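PDB 3UZO: branched-chain-amino-acid aminotransferase from Deinococcus radiodurans, which probably transfers the amino group of leucine, isoleucine or valine to 2-oxoglutarate with the help of pyridoxal 5'-phosphate, in branched-chain amino-acid metabolism. Local coordinates for residues L38-H43 and D115-D120; G65-H70 and R158-F163; C75-K80 and A98-M103; Y227-P230 and T234-E237; N243-T248 and Q252-P257. All coordinates share one frame; numbering follows the deposited sequence.

Contacts 1, 2 and 3 all reach the seven-stranded antiparallel sheet. Contact 5 belongs to the mixed sheet, and contact 4 is a loop before it. Contacts 1, 3, 4 and 5 are buried; contact 2 is only partly so, at a turn about 20 Å, centre to centre, from contact 1. Contacts 1 and 3 each set a helix on a strand. They touch through a salt bridge from Asp115 to Arg102 and through Phe118 on Met101. Contacts 4 and 5 touch where Ile236 meets Phe244. Contact 1 rests on one amide-to-phenol bond, contact 2 on methyl packing, contact 3 on a salt bridge whose arginine also binds the cofactor phosphate, contact 4 on a carboxylate binding backbone, and contact 5 on strand pairing.

Contact 1: residues L38-H43 and D115-D120; sequences LRYLAH and DEQFID
Residues 39-43 run as a strand beside the first turn of helix 115-128, and the backbones stay well apart, with Tyr40 CA 9.8 Å from Asp120 CA and Ala42 CA 9.7 Å from Gln117 CA. Side chains bridge this distance. The Tyr40 ring reaches out from the strand because its CG is anti to the backbone N (chi1 179°). Gln117 comes to meet it with an extended chain. The amide nitrogen Gln117 NE2 donates to Tyr40 OH at 2.9 Å. The bond is nearly straight, 170° at the hydrogen, and the phenol oxygen lies in the amide plane. The ring and the amide are themselves almost perpendicular, with their planes 80° apart. Gln117 NE2 meets the hydroxyl end of Tyr40 at the ring edge, near the ring plane. The aliphatic part of Gln117 follows, with CG 3.5 Å from Tyr40 OH. Ala42 lies two residues along the same strand, and its CB is 3.9 Å from Gln117 NE2. The amide nitrogen also bonds to Asp50 O of the adjoining strand 48-55, so two acceptors fix its rotation. Ala121, Gln124 and Val125, further along the helix, pack on Tyr40. The contact joins a helix to one face of an antiparallel sheet, in alpha/beta packing within the smaller domain of the class IV aminotransferase fold.

Contact 2: residues G65-H70 and R158-F163; sequences GSTALH and RTAPEF
Arg158 meets Thr67 through its backbone: the carbonyl oxygen Arg158 O is 3.3 Å from the methyl Thr67 CG2. Its side chain is exposed and lies near Phe31 of the second subunit. Thr159 follows with its side chain turned away from the short helix 67-70. Its OG1 bonds instead to Leu109 O and to Gln73 NE2. Here the turn that leads into strand 162-172 of the antiparallel sheet packs on the short helix before strand 74-83, close to Tyr71, a glutamate-binding residue. Ala160 makes the closest backbone approach, with its CA 5.8 Å from Thr67 CA. The methyl Ala160 CB sits 3.3 Å from Thr67 OG1. A chi1 of 61° points OG1 of Thr67 at this methyl and CG2 at the Arg158 carbonyl. The Thr67 hydroxyl is bonded to Gln73 OE1, which also accepts from Ala160 N, so one amide ties both segments together. Beyond Pro161, the strand begins at Glu162. The Phe163 ring then stacks edge-to-face on Trp44.

Contact 3: residues C75-K80 and A98-M103; sequences CFEGLK and AARMRM. With PLP (pyridoxal-5'-phosphate), chain C.
The Arg100 guanidinium and the Glu77 carboxylate lie nearly in one plane, 26° apart, and the guanidinium meets both the carboxylate and the cofactor phosphate at its edges. This is part of the pyridoxal 5'-phosphate site, where helix 94-107 lies against strand 74-83; Ser265, Ile266 and Thr267 also bind the cofactor. The salt bridge is side-on and uses two nitrogens. Arg100 NE gives a straight bond of 2.7 Å to the syn lone pair of Glu77 OE2. Arg100 NH2 reaches Glu77 OE1 at 2.8 Å, tilted from the guanidinium plane. Arg100 turns back at chi3 (67°), which brings the group to the phosphate. Glu77 is thus a second-shell residue that holds the arginine in place and probably balances its charge. Apolar contacts lie behind the ion pair: Glu77 CG is 3.8 Å from Met101 CB, and Cys75 SG is 3.9 Å from Met101 CG. A water links Gly78 O to PLP O1P. Arg100 NH1 bonds to Pro264 O and also donates to PLP O2P at 2.7 Å.

Contact 4: residues Y227-P230 and T234-E237; sequences YLDP and TTIE
Asp229 has a chi1 of 69°, with CG between the backbone N and the carbonyl carbon, and this turns OD1 toward the backbone of Thr234 and Thr235. A chi1 of -74° lays Glu237 CG against the backbone, 3.3 Å from Leu228 C; the bend at chi2 (-91°) then turns the carboxylate, which Ser259 and Ser261 hold. Asp229 OD1 accepts two backbone bonds, from Thr234 N at 2.6 Å and from Thr235 N at 2.8 Å. Thr235 N comes nearly along the C-O axis, whereas Thr234 N comes on the syn side, out of the carboxylate plane. Asp229 OD2 bonds to Thr232 OG1. The Thr235 methyl CG2 lies 3.4 Å from Asp229 CB. Between the backbones, Glu237 N bonds to Tyr227 O and Asp229 N to Thr235 O, across a single bridge of Leu228 with Ile236. Leu228 CD2 also approaches Ile236 CG1 at 4.1 Å. The carboxylate of Asp229 thus closes a tight loop after strand 224-225, and the two amide N-H groups it binds would help stabilise its negative charge.

Contact 5: residues N243-T248 and Q252-P257; sequences NFFAIT and QKFVTP
Ala246 and Val255 form the antiparallel hydrogen-bonded pair of this beta hairpin, with Ala246 N to Val255 O and Val255 N to Ala246 O both at 2.7 Å. Thr248 N adds a third bond, to Lys253 O at 3.0 Å. Ile247 and Phe254 are the non-hydrogen-bonded pair between. Here Ile247 CA makes a CH...O contact to Lys253 O. Near the turn, Lys253 N gives a weak bond to Thr248 OG1. That hydroxyl also bonds to Asp250 OD1, within the turn.

The aromatic contact is between Phe245 and Phe254. Their planes are only 15° apart, but the rings are slid past each other and barely overlap, with centroids 5.1 Å apart. Phe254 CE1 is 3.3 Å from Phe245 CD2, and Phe254 CZ is 3.5 Å from Phe245 CB. The Phe245 chi1 of 72° turns its ring to the side of Phe254.

Other apolar contacts flank the pairing. Pro257 CD lies at the edge of the Phe244 ring, and Val255 CG2 is 4.1 Å from Thr248 CG2.

Asn243, at the start of the first strand, touches the cofactor. The hairpin lies inside a mixed sheet, where strand 243-248 pairs with 296-302 and strand 253-257 with 282-286. Helices 266-277 and 331-344 pack on the face that carries Ile247 and Phe254, and Leu336 of the second helix meets both Phe245 and Phe254.

Contact 1: residues L38-H43 and D115-D120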
# COMPACT_ATOMS: atom_id res chain seq x y z
N LEU A 38 12.20 1.29 -25.75
CA LEU A 38 12.09 2.60 -25.14
C LEU A 38 10.85 2.83 -24.28
O LEU A 38 9.76 2.33 -24.59
CB LEU A 38 12.12 3.66 -26.24
CG LEU A 38 13.40 3.71 -27.08
CD1 LEU A 38 13.13 4.46 -28.40
CD2 LEU A 38 14.50 4.38 -26.28
N ARG A 39 11.03 3.58 -23.20
CA ARG A 39 9.91 3.92 -22.32
C ARG A 39 9.86 5.43 -22.10
O ARG A 39 10.88 6.13 -22.26
CB ARG A 39 10.03 3.18 -20.97
CG ARG A 39 11.35 3.34 -20.24
CD ARG A 39 11.96 1.98 -19.97
NE ARG A 39 12.62 1.46 -21.15
CZ ARG A 39 12.53 0.22 -21.62
NH1 ARG A 39 11.78 -0.70 -21.01
NH2 ARG A 39 13.20 -0.09 -22.71
N TYR A 40 8.68 5.91 -21.74
CA TYR A 40 8.43 7.33 -21.50
C TYR A 40 8.69 7.67 -20.03
O TYR A 40 8.34 6.91 -19.13
CB TYR A 40 6.98 7.65 -21.89
CG TYR A 40 6.54 9.09 -21.67
CD1 TYR A 40 6.42 9.97 -22.74
CD2 TYR A 40 6.21 9.54 -20.40
CE1 TYR A 40 5.97 11.28 -22.55
CE2 TYR A 40 5.75 10.85 -20.19
CZ TYR A 40 5.64 11.71 -21.27
OH TYR A 40 5.18 12.99 -21.06
N LEU A 41 9.31 8.83 -19.81
CA LEU A 41 9.61 9.27 -18.45
C LEU A 41 9.40 10.78 -18.34
O LEU A 41 9.90 11.54 -19.17
CB LEU A 41 11.07 8.93 -18.10
CG LEU A 41 11.57 9.32 -16.70
CD1 LEU A 41 10.82 8.53 -15.65
CD2 LEU A 41 13.06 9.05 -16.60
N ALA A 42 8.66 11.19 -17.31
CA ALA A 42 8.39 12.60 -17.07
C ALA A 42 8.62 12.87 -15.59
O ALA A 42 8.44 12.00 -14.75
CB ALA A 42 6.96 12.95 -17.46
N HIS A 43 9.01 14.10 -15.28
CA HIS A 43 9.30 14.49 -13.91
C HIS A 43 8.42 15.65 -13.47
O HIS A 43 8.12 16.56 -14.24
CB HIS A 43 10.76 14.93 -13.79
CG HIS A 43 11.75 13.88 -14.20
ND1 HIS A 43 12.23 12.93 -13.32
CD2 HIS A 43 12.34 13.62 -15.39
CE1 HIS A 43 13.08 12.14 -13.96
NE2 HIS A 43 13.16 12.54 -15.22
N ASP A 115 -5.34 14.04 -19.94
CA ASP A 115 -5.53 13.01 -20.97
C ASP A 115 -4.46 13.25 -22.04
O ASP A 115 -3.88 12.32 -22.61
CB ASP A 115 -6.90 13.15 -21.64
CG ASP A 115 -8.04 12.73 -20.74
OD1 ASP A 115 -9.18 12.66 -21.25
OD2 ASP A 115 -7.81 12.46 -19.54
N GLU A 116 -4.25 14.53 -22.32
CA GLU A 116 -3.28 14.99 -23.30
C GLU A 116 -1.91 14.34 -23.14
O GLU A 116 -1.39 13.71 -24.05
CB GLU A 116 -3.14 16.51 -23.18
CG GLU A 116 -1.99 17.11 -23.96
CD GLU A 116 -2.33 17.39 -25.40
OE1 GLU A 116 -2.68 16.43 -26.13
OE2 GLU A 116 -2.25 18.57 -25.80
N GLN A 117 -1.32 14.52 -21.96
CA GLN A 117 -0.00 13.97 -21.71
C GLN A 117 -0.03 12.46 -21.50
O GLN A 117 0.91 11.76 -21.89
CB GLN A 117 0.63 14.66 -20.50
CG GLN A 117 2.05 14.17 -20.17
CD GLN A 117 2.80 15.11 -19.23
OE1 GLN A 117 2.18 15.93 -18.54
NE2 GLN A 117 4.12 14.99 -19.19
N PHE A 118 -1.11 11.96 -20.91
CA PHE A 118 -1.22 10.53 -20.65
C PHE A 118 -1.31 9.75 -21.95
O PHE A 118 -0.54 8.80 -22.19
CB PHE A 118 -2.46 10.25 -19.79
CG PHE A 118 -2.63 8.80 -19.39
CD1 PHE A 118 -2.24 8.36 -18.13
CD2 PHE A 118 -3.19 7.88 -20.27
CE1 PHE A 118 -2.41 7.02 -17.74
CE2 PHE A 118 -3.36 6.53 -19.90
CZ PHE A 118 -2.97 6.11 -18.63
N ILE A 119 -2.25 10.15 -22.79
CA ILE A 119 -2.46 9.47 -24.06
C ILE A 119 -1.25 9.68 -24.98
O ILE A 119 -0.84 8.76 -25.69
CB ILE A 119 -3.74 9.97 -24.75
CG1 ILE A 119 -4.95 9.75 -23.83
CG2 ILE A 119 -3.94 9.24 -26.06
CD1 ILE A 119 -6.28 10.17 -24.43
N ASP A 120 -0.69 10.88 -24.96
CA ASP A 120 0.47 11.13 -25.81
C ASP A 120 1.63 10.24 -25.39
O ASP A 120 2.39 9.77 -26.23
CB ASP A 120 0.89 12.60 -25.73
CG ASP A 120 2.13 12.88 -26.56
OD1 ASP A 120 3.24 12.94 -25.98
OD2 ASP A 120 2.00 13.02 -27.79

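Contact 2: residues G65-H70 and R158-F163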
# COMPACT_ATOMS: atom_id res chain seq x y z
N GLY A 65 14.90 7.63 0.47
CA GLY A 65 13.76 7.94 1.31
C GLY A 65 12.48 8.24 0.55
O GLY A 65 11.49 8.70 1.14
N SER A 66 12.47 7.99 -0.76
CA SER A 66 11.30 8.26 -1.60
C SER A 66 10.02 7.69 -0.97
O SER A 66 10.00 6.57 -0.48
CB SER A 66 11.49 7.66 -3.00
OG SER A 66 12.52 8.33 -3.71
N THR A 67 8.94 8.48 -1.00
CA THR A 67 7.67 8.03 -0.43
C THR A 67 7.13 6.82 -1.18
O THR A 67 6.38 6.02 -0.63
CB THR A 67 6.59 9.14 -0.49
OG1 THR A 67 6.36 9.49 -1.85
CG2 THR A 67 7.04 10.38 0.30
N ALA A 68 7.50 6.69 -2.45
CA ALA A 68 7.05 5.56 -3.26
C ALA A 68 7.58 4.24 -2.69
O ALA A 68 7.00 3.18 -2.91
CB ALA A 68 7.51 5.72 -4.71
N LEU A 69 8.68 4.32 -1.95
CA LEU A 69 9.32 3.13 -1.38
C LEU A 69 8.92 2.84 0.06
O LEU A 69 8.91 1.67 0.49
CB LEU A 69 10.83 3.27 -1.43
CG LEU A 69 11.49 3.37 -2.81
CD1 LEU A 69 12.96 3.72 -2.65
CD2 LEU A 69 11.31 2.07 -3.56
N HIS A 70 8.62 3.89 0.81
CA HIS A 70 8.28 3.76 2.23
C HIS A 70 6.80 3.92 2.57
O HIS A 70 6.29 3.25 3.46
CB HIS A 70 9.09 4.79 3.03
CG HIS A 70 10.57 4.60 2.94
ND1 HIS A 70 11.30 4.00 3.94
CD2 HIS A 70 11.44 4.87 1.94
CE1 HIS A 70 12.56 3.91 3.57
NE2 HIS A 70 12.68 4.42 2.35
N ARG A 158 4.37 11.86 4.46
CA ARG A 158 3.84 13.06 3.82
C ARG A 158 3.89 12.85 2.32
O ARG A 158 4.48 11.87 1.86
CB ARG A 158 4.70 14.27 4.18
CG ARG A 158 6.13 14.19 3.64
CD ARG A 158 6.90 15.48 3.91
NE ARG A 158 7.07 15.73 5.34
CZ ARG A 158 7.92 15.07 6.12
NH1 ARG A 158 8.68 14.11 5.62
NH2 ARG A 158 8.00 15.37 7.41
N THR A 159 3.28 13.75 1.57
CA THR A 159 3.32 13.63 0.13
C THR A 159 4.73 14.02 -0.33
O THR A 159 5.35 14.91 0.25
CB THR A 159 2.25 14.53 -0.54
OG1 THR A 159 2.24 14.29 -1.96
CG2 THR A 159 2.51 16.00 -0.26
N ALA A 160 5.23 13.32 -1.34
CA ALA A 160 6.57 13.56 -1.89
C ALA A 160 6.75 14.96 -2.46
O ALA A 160 5.80 15.58 -2.91
CB ALA A 160 6.87 12.53 -2.98
N PRO A 161 8.00 15.46 -2.45
CA PRO A 161 8.29 16.80 -2.98
C PRO A 161 8.38 16.75 -4.50
O PRO A 161 8.27 17.77 -5.18
CB PRO A 161 9.64 17.13 -2.34
CG PRO A 161 10.30 15.78 -2.31
CD PRO A 161 9.19 14.89 -1.80
N GLU A 162 8.59 15.55 -5.03
CA GLU A 162 8.70 15.36 -6.47
C GLU A 162 8.04 14.04 -6.88
O GLU A 162 7.79 13.17 -6.05
CB GLU A 162 10.17 15.35 -6.90
CG GLU A 162 10.94 16.60 -6.50
CD GLU A 162 12.36 16.60 -7.03
OE1 GLU A 162 13.17 17.42 -6.55
OE2 GLU A 162 12.66 15.78 -7.92
N PHE A 163 7.76 13.91 -8.17
CA PHE A 163 7.13 12.70 -8.67
C PHE A 163 7.66 12.34 -10.05
O PHE A 163 8.20 13.18 -10.78
CB PHE A 163 5.61 12.87 -8.77
CG PHE A 163 4.96 13.30 -7.49
CD1 PHE A 163 4.99 14.64 -7.09
CD2 PHE A 163 4.35 12.36 -6.65
CE1 PHE A 163 4.42 15.03 -5.88
CE2 PHE A 163 3.78 12.75 -5.45
CZ PHE A 163 3.82 14.09 -5.06

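Contact 3: residues C75-K80 and A98-M103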
# COMPACT_ATOMS: atom_id res chain seq x y z
N CYS A 75 0.81 4.70 -7.90
CA CYS A 75 -0.43 4.27 -8.52
C CYS A 75 -0.07 3.90 -9.94
O CYS A 75 0.97 4.32 -10.46
CB CYS A 75 -1.49 5.37 -8.48
SG CYS A 75 -1.26 6.75 -9.63
N PHE A 76 -0.92 3.12 -10.58
CA PHE A 76 -0.62 2.71 -11.94
C PHE A 76 -1.85 2.39 -12.74
O PHE A 76 -2.96 2.31 -12.22
CB PHE A 76 0.33 1.50 -11.93
CG PHE A 76 -0.33 0.21 -11.49
CD1 PHE A 76 -0.79 -0.70 -12.43
CD2 PHE A 76 -0.49 -0.08 -10.14
CE1 PHE A 76 -1.39 -1.90 -12.03
CE2 PHE A 76 -1.09 -1.28 -9.73
CZ PHE A 76 -1.54 -2.19 -10.67
N GLU A 77 -1.64 2.23 -14.04
CA GLU A 77 -2.71 1.89 -14.95
C GLU A 77 -2.28 0.70 -15.79
O GLU A 77 -1.13 0.26 -15.72
CB GLU A 77 -3.04 3.07 -15.87
CG GLU A 77 -4.12 3.99 -15.31
CD GLU A 77 -5.42 3.26 -15.03
OE1 GLU A 77 -5.79 2.38 -15.82
OE2 GLU A 77 -6.08 3.58 -14.02
N GLY A 78 -3.21 0.19 -16.58
CA GLY A 78 -2.93 -0.93 -17.44
C GLY A 78 -3.87 -0.88 -18.62
O GLY A 78 -5.08 -0.84 -18.44
N LEU A 79 -3.31 -0.84 -19.83
CA LEU A 79 -4.13 -0.81 -21.03
C LEU A 79 -3.32 -1.41 -22.17
O LEU A 79 -2.11 -1.54 -22.07
CB LEU A 79 -4.56 0.62 -21.38
CG LEU A 79 -3.48 1.67 -21.65
CD1 LEU A 79 -4.11 2.80 -22.47
CD2 LEU A 79 -2.90 2.19 -20.34
N LYS A 80 -4.00 -1.76 -23.25
CA LYS A 80 -3.33 -2.43 -24.36
C LYS A 80 -3.47 -1.78 -25.72
O LYS A 80 -4.42 -1.04 -25.98
CB LYS A 80 -3.86 -3.87 -24.48
CG LYS A 80 -3.50 -4.82 -23.33
CD LYS A 80 -4.29 -6.13 -23.48
CE LYS A 80 -3.85 -7.20 -22.48
NZ LYS A 80 -4.90 -8.26 -22.40
N ALA A 98 -6.77 7.38 -18.30
CA ALA A 98 -6.24 8.68 -17.89
C ALA A 98 -7.09 9.26 -16.78
O ALA A 98 -6.57 9.76 -15.79
CB ALA A 98 -6.20 9.65 -19.08
N ALA A 99 -8.41 9.22 -16.97
CA ALA A 99 -9.32 9.75 -15.97
C ALA A 99 -9.19 8.98 -14.66
O ALA A 99 -9.17 9.56 -13.57
CB ALA A 99 -10.76 9.67 -16.49
N ARG A 100 -9.09 7.65 -14.76
CA ARG A 100 -8.98 6.86 -13.55
C ARG A 100 -7.67 7.12 -12.82
O ARG A 100 -7.64 7.14 -11.59
CB ARG A 100 -9.10 5.36 -13.86
CG ARG A 100 -9.19 4.51 -12.59
CD ARG A 100 -9.56 3.08 -12.90
NE ARG A 100 -8.53 2.39 -13.66
CZ ARG A 100 -8.67 1.17 -14.16
NH1 ARG A 100 -9.81 0.51 -13.99
NH2 ARG A 100 -7.67 0.60 -14.84
N MET A 101 -6.58 7.32 -13.56
CA MET A 101 -5.32 7.56 -12.89
C MET A 101 -5.36 8.90 -12.20
O MET A 101 -4.64 9.12 -11.23
CB MET A 101 -4.14 7.50 -13.86
CG MET A 101 -2.82 7.30 -13.14
SD MET A 101 -1.45 7.02 -14.27
CE MET A 101 -1.09 8.68 -14.71
N ARG A 102 -6.19 9.81 -12.71
CA ARG A 102 -6.34 11.13 -12.10
C ARG A 102 -6.99 10.92 -10.73
O ARG A 102 -6.66 11.60 -9.75
CB ARG A 102 -7.24 12.00 -12.98
CG ARG A 102 -6.81 13.45 -13.06
CD ARG A 102 -6.69 13.89 -14.50
NE ARG A 102 -7.94 13.70 -15.23
CZ ARG A 102 -7.99 13.28 -16.49
NH1 ARG A 102 -6.86 13.00 -17.14
NH2 ARG A 102 -9.15 13.13 -17.10
N MET A 103 -7.92 9.98 -10.66
CA MET A 103 -8.59 9.70 -9.39
C MET A 103 -7.64 8.99 -8.44
O MET A 103 -7.66 9.26 -7.24
CB MET A 103 -9.86 8.88 -9.62
CG MET A 103 -11.00 9.68 -10.25
SD MET A 103 -11.20 11.34 -9.49
CE MET A 103 -12.41 10.99 -8.18
N1 PLP C . -9.75 -5.19 -10.26
C2 PLP C . -8.41 -5.04 -9.90
C2A PLP C . -8.01 -5.27 -8.44
C3 PLP C . -7.47 -4.68 -10.94
O3 PLP C . -6.17 -4.54 -10.64
C4 PLP C . -7.94 -4.47 -12.30
C4A PLP C . -6.87 -4.06 -13.39
C5 PLP C . -9.37 -4.65 -12.59
C6 PLP C . -10.25 -5.00 -11.56
C5A PLP C . -9.99 -4.48 -13.92
O4P PLP C . -9.93 -3.17 -14.41
P PLP C . -9.63 -2.88 -15.94
O1P PLP C . -8.30 -3.41 -16.37
O2P PLP C . -9.71 -1.34 -16.00
O3P PLP C . -10.83 -3.41 -16.69
O HOH W 1 -5.79 -1.90 -16.04

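Contact 4: residues Y227-P230 and T234-E237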
# COMPACT_ATOMS: atom_id res chain seq x y z
N TYR A 227 -12.75 -11.63 -3.43
CA TYR A 227 -12.96 -10.96 -2.17
C TYR A 227 -14.41 -10.58 -1.89
O TYR A 227 -15.19 -10.33 -2.82
CB TYR A 227 -12.07 -9.72 -2.09
CG TYR A 227 -10.59 -10.05 -2.13
CD1 TYR A 227 -9.94 -10.32 -3.34
CD2 TYR A 227 -9.84 -10.14 -0.95
CE1 TYR A 227 -8.58 -10.67 -3.37
CE2 TYR A 227 -8.50 -10.49 -0.97
CZ TYR A 227 -7.87 -10.75 -2.18
OH TYR A 227 -6.55 -11.11 -2.18
N LEU A 228 -14.76 -10.56 -0.61
CA LEU A 228 -16.10 -10.21 -0.15
C LEU A 228 -16.00 -8.86 0.54
O LEU A 228 -14.91 -8.41 0.88
CB LEU A 228 -16.59 -11.27 0.84
CG LEU A 228 -16.57 -12.71 0.35
CD1 LEU A 228 -17.08 -13.66 1.44
CD2 LEU A 228 -17.42 -12.82 -0.91
N ASP A 229 -17.14 -8.20 0.77
CA ASP A 229 -17.10 -6.89 1.41
C ASP A 229 -16.37 -7.00 2.74
O ASP A 229 -16.64 -7.91 3.54
CB ASP A 229 -18.50 -6.32 1.59
CG ASP A 229 -19.31 -7.08 2.63
OD1 ASP A 229 -19.79 -8.19 2.32
OD2 ASP A 229 -19.45 -6.54 3.75
N PRO A 230 -15.42 -6.08 2.99
CA PRO A 230 -14.60 -6.01 4.21
C PRO A 230 -15.41 -5.98 5.51
O PRO A 230 -15.14 -6.74 6.44
CB PRO A 230 -13.81 -4.71 4.02
CG PRO A 230 -13.74 -4.54 2.56
CD PRO A 230 -15.11 -4.96 2.09
N THR A 234 -20.17 -10.64 3.22
CA THR A 234 -21.44 -11.24 2.81
C THR A 234 -21.70 -11.10 1.32
O THR A 234 -22.43 -11.89 0.72
CB THR A 234 -22.61 -10.59 3.58
OG1 THR A 234 -22.70 -9.20 3.23
CG2 THR A 234 -22.38 -10.71 5.08
N THR A 235 -21.10 -10.08 0.71
CA THR A 235 -21.28 -9.84 -0.71
C THR A 235 -19.95 -9.91 -1.45
O THR A 235 -18.90 -9.74 -0.85
CB THR A 235 -21.94 -8.47 -0.94
OG1 THR A 235 -22.01 -8.21 -2.34
CG2 THR A 235 -21.13 -7.38 -0.27
N ILE A 236 -20.02 -10.17 -2.75
CA ILE A 236 -18.82 -10.26 -3.56
C ILE A 236 -18.30 -8.87 -3.93
O ILE A 236 -19.09 -7.97 -4.23
CB ILE A 236 -19.10 -11.06 -4.85
CG1 ILE A 236 -19.40 -12.52 -4.47
CG2 ILE A 236 -17.91 -10.97 -5.81
CD1 ILE A 236 -19.80 -13.39 -5.63
N GLU A 237 -16.99 -8.70 -3.89
CA GLU A 237 -16.36 -7.43 -4.24
C GLU A 237 -15.74 -7.60 -5.63
O GLU A 237 -16.31 -7.14 -6.63
CB GLU A 237 -15.27 -7.08 -3.22
CG GLU A 237 -15.82 -6.61 -1.87
CD GLU A 237 -16.00 -5.11 -1.81
OE1 GLU A 237 -14.97 -4.39 -1.83
OE2 GLU A 237 -17.16 -4.64 -1.76

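Contact 5: residues N243-T248 and Q252-P257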
# COMPACT_ATOMS: atom_id res chain seq x y z
N ASN A 243 -12.64 -7.51 -11.94
CA ASN A 243 -13.96 -7.28 -11.36
C ASN A 243 -14.70 -8.60 -11.58
O ASN A 243 -14.20 -9.48 -12.29
CB ASN A 243 -14.72 -6.15 -12.10
CG ASN A 243 -14.61 -4.79 -11.40
OD1 ASN A 243 -15.34 -3.85 -11.75
ND2 ASN A 243 -13.72 -4.68 -10.42
N PHE A 244 -15.89 -8.73 -11.00
CA PHE A 244 -16.69 -9.93 -11.12
C PHE A 244 -18.03 -9.60 -11.75
O PHE A 244 -18.57 -8.52 -11.53
CB PHE A 244 -16.95 -10.51 -9.72
CG PHE A 244 -17.93 -11.66 -9.69
CD1 PHE A 244 -17.48 -12.98 -9.74
CD2 PHE A 244 -19.29 -11.42 -9.57
CE1 PHE A 244 -18.39 -14.05 -9.66
CE2 PHE A 244 -20.21 -12.48 -9.49
CZ PHE A 244 -19.76 -13.80 -9.54
N PHE A 245 -18.55 -10.50 -12.57
CA PHE A 245 -19.87 -10.31 -13.15
C PHE A 245 -20.55 -11.67 -13.22
O PHE A 245 -19.89 -12.70 -13.18
CB PHE A 245 -19.81 -9.66 -14.55
CG PHE A 245 -19.31 -10.56 -15.64
CD1 PHE A 245 -17.95 -10.65 -15.92
CD2 PHE A 245 -20.21 -11.30 -16.41
CE1 PHE A 245 -17.48 -11.46 -16.96
CE2 PHE A 245 -19.76 -12.10 -17.44
CZ PHE A 245 -18.38 -12.18 -17.72
N ALA A 246 -21.88 -11.67 -13.28
CA ALA A 246 -22.62 -12.92 -13.38
C ALA A 246 -23.85 -12.71 -14.25
O ALA A 246 -24.33 -11.59 -14.41
CB ALA A 246 -23.04 -13.40 -11.98
N ILE A 247 -24.33 -13.80 -14.83
CA ILE A 247 -25.51 -13.76 -15.68
C ILE A 247 -26.61 -14.57 -14.97
O ILE A 247 -26.37 -15.69 -14.52
CB ILE A 247 -25.22 -14.39 -17.07
CG1 ILE A 247 -24.17 -13.57 -17.83
CG2 ILE A 247 -26.48 -14.43 -17.90
CD1 ILE A 247 -22.84 -13.47 -17.16
N THR A 248 -27.80 -13.99 -14.86
CA THR A 248 -28.91 -14.67 -14.20
C THR A 248 -29.29 -15.98 -14.88
O THR A 248 -28.97 -16.20 -16.06
CB THR A 248 -30.16 -13.76 -14.13
OG1 THR A 248 -30.48 -13.29 -15.44
CG2 THR A 248 -29.89 -12.57 -13.20
N GLN A 252 -30.94 -13.56 -19.12
CA GLN A 252 -31.40 -12.26 -19.61
C GLN A 252 -30.80 -11.04 -18.91
O GLN A 252 -30.97 -9.92 -19.38
CB GLN A 252 -32.93 -12.19 -19.48
CG GLN A 252 -33.65 -13.39 -20.07
CD GLN A 252 -33.33 -13.59 -21.53
OE1 GLN A 252 -33.57 -12.71 -22.36
NE2 GLN A 252 -32.77 -14.75 -21.86
N LYS A 253 -30.10 -11.26 -17.81
CA LYS A 253 -29.55 -10.14 -17.06
C LYS A 253 -28.09 -10.28 -16.67
O LYS A 253 -27.64 -11.33 -16.21
CB LYS A 253 -30.41 -9.94 -15.81
CG LYS A 253 -30.22 -8.62 -15.09
CD LYS A 253 -31.26 -8.51 -13.97
CE LYS A 253 -31.25 -7.14 -13.32
NZ LYS A 253 -32.35 -7.02 -12.32
N PHE A 254 -27.36 -9.18 -16.84
CA PHE A 254 -25.94 -9.07 -16.53
C PHE A 254 -25.84 -8.36 -15.19
O PHE A 254 -26.26 -7.21 -15.06
CB PHE A 254 -25.24 -8.25 -17.63
CG PHE A 254 -23.77 -7.99 -17.40
CD1 PHE A 254 -22.80 -8.79 -17.99
CD2 PHE A 254 -23.36 -6.92 -16.60
CE1 PHE A 254 -21.44 -8.54 -17.79
CE2 PHE A 254 -21.99 -6.66 -16.39
CZ PHE A 254 -21.03 -7.47 -16.99
N VAL A 255 -25.27 -9.03 -14.20
CA VAL A 255 -25.14 -8.44 -12.87
C VAL A 255 -23.69 -8.32 -12.41
O VAL A 255 -22.89 -9.23 -12.61
CB VAL A 255 -25.92 -9.27 -11.82
CG1 VAL A 255 -25.85 -8.58 -10.46
CG2 VAL A 255 -27.37 -9.44 -12.26
N THR A 256 -23.37 -7.18 -11.81
CA THR A 256 -22.02 -6.94 -11.29
C THR A 256 -22.15 -6.14 -10.00
O THR A 256 -23.06 -5.31 -9.86
CB THR A 256 -21.14 -6.16 -12.31
OG1 THR A 256 -21.14 -6.85 -13.56
CG2 THR A 256 -19.71 -6.08 -11.83
N PRO A 257 -21.25 -6.38 -9.03
CA PRO A 257 -21.32 -5.65 -7.76
C PRO A 257 -21.13 -4.14 -7.82
O PRO A 257 -20.43 -3.61 -8.69
CB PRO A 257 -20.25 -6.34 -6.91
CG PRO A 257 -19.29 -6.88 -7.91
CD PRO A 257 -20.19 -7.40 -9.00